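Long-range contact in core protein VP4 (Bluetongue virus, PDB 2JHP), which caps viral RNA as a multifunctional enzyme of the virus core, carrying S-adenosyl-L-homocysteine and guanine in separate pockets: residues E404-L409 and M428-I433. Sequence-based numbering, arbitrary orientation.
Sequences EPRADL and MKKSVI. With SAH (S-adenosyl-L-homocysteine), chain B.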
loop_
_atom_site.group_PDB
_atom_site.type_symbol
_atom_site.label_atom_id
_atom_site.label_comp_id
_atom_site.label_asym_id
_atom_site.label_seq_id
_atom_site.Cartn_x
_atom_site.Cartn_y
_atom_site.Cartn_z
ATOM N N GLU A 404 -9.901 17.600 3.258
ATOM C CA GLU A 404 -8.883 17.499 2.217
ATOM C C GLU A 404 -9.152 16.271 1.352
ATOM O O GLU A 404 -9.779 15.315 1.828
ATOM C CB GLU A 404 -7.499 17.390 2.865
ATOM C CG GLU A 404 -7.190 18.472 3.903
ATOM C CD GLU A 404 -6.806 19.806 3.282
ATOM O OE1 GLU A 404 -6.439 19.829 2.087
ATOM O OE2 GLU A 404 -6.862 20.836 3.993
ATOM N N PRO A 405 -8.712 16.295 0.073
ATOM C CA PRO A 405 -8.835 15.071 -0.733
ATOM C C PRO A 405 -8.097 13.878 -0.099
ATOM O O PRO A 405 -6.981 14.031 0.380
ATOM C CB PRO A 405 -8.240 15.459 -2.097
ATOM C CG PRO A 405 -7.557 16.747 -1.901
ATOM C CD PRO A 405 -8.135 17.413 -0.698
ATOM N N ARG A 406 -8.744 12.714 -0.110
ATOM C CA ARG A 406 -8.309 11.537 0.630
ATOM C C ARG A 406 -8.091 10.314 -0.260
ATOM O O ARG A 406 -8.654 10.225 -1.335
ATOM C CB ARG A 406 -9.333 11.207 1.714
ATOM C CG ARG A 406 -10.728 10.924 1.175
ATOM C CD ARG A 406 -11.729 10.563 2.282
ATOM N NE ARG A 406 -11.466 9.252 2.891
ATOM C CZ ARG A 406 -11.939 8.872 4.075
ATOM N NH1 ARG A 406 -12.691 9.695 4.809
ATOM N NH2 ARG A 406 -11.663 7.663 4.534
ATOM N N ALA A 407 -7.270 9.380 0.213
ATOM C CA ALA A 407 -7.050 8.083 -0.429
ATOM C C ALA A 407 -7.352 6.964 0.564
ATOM O O ALA A 407 -7.141 7.115 1.770
ATOM C CB ALA A 407 -5.614 7.964 -0.929
ATOM N N ASP A 408 -7.831 5.831 0.055
ATOM C CA ASP A 408 -8.337 4.762 0.929
ATOM C C ASP A 408 -7.927 3.360 0.452
ATOM O O ASP A 408 -8.754 2.524 0.076
ATOM C CB ASP A 408 -9.847 4.918 1.090
ATOM C CG ASP A 408 -10.213 6.174 1.871
ATOM O OD1 ASP A 408 -10.275 6.091 3.120
ATOM O OD2 ASP A 408 -10.437 7.237 1.235
ATOM N N LEU A 409 -6.621 3.133 0.469
ATOM C CA LEU A 409 -6.035 2.001 -0.216
ATOM C C LEU A 409 -5.867 0.777 0.707
ATOM O O LEU A 409 -5.304 0.879 1.793
ATOM C CB LEU A 409 -4.704 2.421 -0.853
ATOM C CG LEU A 409 -4.741 3.499 -1.941
ATOM C CD1 LEU A 409 -3.384 4.077 -2.220
ATOM C CD2 LEU A 409 -5.344 2.937 -3.206
ATOM N N MET A 428 -16.084 5.056 -0.809
ATOM C CA MET A 428 -15.878 4.921 -2.256
ATOM C C MET A 428 -16.599 6.007 -3.102
ATOM O O MET A 428 -16.227 6.255 -4.245
ATOM C CB MET A 428 -16.236 3.505 -2.723
ATOM C CG MET A 428 -15.595 2.394 -1.875
ATOM S SD MET A 428 -15.338 0.792 -2.677
ATOM C CE MET A 428 -16.764 0.682 -3.751
ATOM N N LYS A 429 -17.598 6.662 -2.522
ATOM C CA LYS A 429 -18.297 7.753 -3.192
ATOM C C LYS A 429 -17.493 9.071 -3.179
ATOM O O LYS A 429 -17.664 9.917 -4.055
ATOM C CB LYS A 429 -19.690 7.921 -2.548
ATOM C CG LYS A 429 -20.623 8.966 -3.092
ATOM C CD LYS A 429 -21.900 8.809 -2.282
ATOM C CE LYS A 429 -23.102 9.518 -2.868
ATOM N NZ LYS A 429 -23.305 10.776 -2.112
ATOM N N LYS A 430 -16.603 9.227 -2.199
ATOM C CA LYS A 430 -15.892 10.498 -2.006
ATOM C C LYS A 430 -14.365 10.382 -2.054
ATOM O O LYS A 430 -13.667 11.391 -2.125
ATOM C CB LYS A 430 -16.345 11.193 -0.704
ATOM C CG LYS A 430 -16.119 10.374 0.588
ATOM C CD LYS A 430 -16.500 11.158 1.848
ATOM C CE LYS A 430 -16.128 10.391 3.127
ATOM N NZ LYS A 430 -15.973 11.299 4.313
ATOM N N SER A 431 -13.841 9.163 -2.022
ATOM C CA SER A 431 -12.390 8.978 -2.009
ATOM C C SER A 431 -11.798 9.301 -3.376
ATOM O O SER A 431 -12.480 9.165 -4.390
ATOM C CB SER A 431 -12.036 7.558 -1.586
ATOM O OG SER A 431 -10.644 7.344 -1.677
ATOM N N VAL A 432 -10.542 9.748 -3.398
ATOM C CA VAL A 432 -9.860 10.045 -4.659
ATOM C C VAL A 432 -9.468 8.740 -5.313
ATOM O O VAL A 432 -9.452 8.629 -6.534
ATOM C CB VAL A 432 -8.602 10.926 -4.475
ATOM C CG1 VAL A 432 -7.889 11.129 -5.794
ATOM C CG2 VAL A 432 -8.969 12.276 -3.878
ATOM N N ILE A 433 -9.134 7.765 -4.473
ATOM C CA ILE A 433 -8.794 6.414 -4.895
ATOM C C ILE A 433 -9.022 5.476 -3.728
ATOM O O ILE A 433 -8.453 5.656 -2.646
ATOM C CB ILE A 433 -7.343 6.271 -5.462
ATOM C CG1 ILE A 433 -7.127 4.833 -5.964
ATOM C CG2 ILE A 433 -6.293 6.705 -4.451
ATOM C CD1 ILE A 433 -5.922 4.638 -6.865
HETATM N N SAH B . -3.206 1.372 3.113
HETATM C CA SAH B . -1.867 0.706 3.065
HETATM C CB SAH B . -1.735 -0.547 3.936
HETATM C CG SAH B . -2.964 -1.366 4.286
HETATM S SD SAH B . -2.574 -2.566 5.589
HETATM C C SAH B . -1.397 0.430 1.645
HETATM O O SAH B . -1.556 1.273 0.759
HETATM O OXT SAH B . -0.820 -0.619 1.359
HETATM C "C5'" SAH B . -4.226 -2.328 6.305
HETATM C "C4'" SAH B . -4.214 -1.460 7.552
HETATM O "O4'" SAH B . -5.414 -0.721 7.659
HETATM C "C3'" SAH B . -4.074 -2.278 8.832
HETATM O "O3'" SAH B . -3.159 -1.581 9.662
HETATM C "C2'" SAH B . -5.458 -2.232 9.463
HETATM O "O2'" SAH B . -5.423 -2.228 10.865
HETATM C "C1'" SAH B . -5.989 -0.894 8.950
HETATM N N9 SAH B . -7.468 -0.823 8.933
HETATM C C8 SAH B . -8.352 -1.832 8.627
HETATM N N7 SAH B . -9.616 -1.349 8.737
HETATM C C5 SAH B . -9.556 -0.048 9.109
HETATM C C6 SAH B . -10.533 0.920 9.356
HETATM N N6 SAH B . -11.823 0.618 9.232
HETATM N N1 SAH B . -10.161 2.201 9.719
HETATM C C2 SAH B . -8.820 2.523 9.839
HETATM N N3 SAH B . -7.848 1.568 9.595
HETATM C C4 SAH B . -8.206 0.299 9.237
#
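With its OG anti to the backbone N (chi1 175°), Ser431 reaches the carboxylate of Asp408, whose CG sits beside its own backbone N (chi1 -67°). Ser431 OG lies 2.9 Å from Asp408 OD2. Arg406 bends at chi3 to grip the same carboxylate side-on: NE bonds the syn lone pair of Asp408 OD2 at 2.8 Å, while NH2 meets OD1 in a salt bridge, keeping the guanidinium edge-on to the acid. Two fairly straight backbone bonds tie the two segments, Val432 N to Arg406 O and Asp408 N to Ile433 O, both 2.8 Å long. Apolar groups complete the contact: Ile433 CG2 packs 3.8 Å from Ala407 CB, and Leu409 CD2 touches Ile433 CG1. The segments belong to a beta-alpha-beta unit, strand 406-408, helix 421-430 and strand 433-437, in a sheet with the 3-2-1-4-5-7-6 order of Rossmann-like methyltransferases. Just beyond strand 406-408, Leu409 O accepts a bond from the amino N of S-adenosyl-L-homocysteine. Tyr411 also bonds Asp408 OD1, so the buried acid is held from several directions, and its pairing with Arg406 probably keeps it ionised.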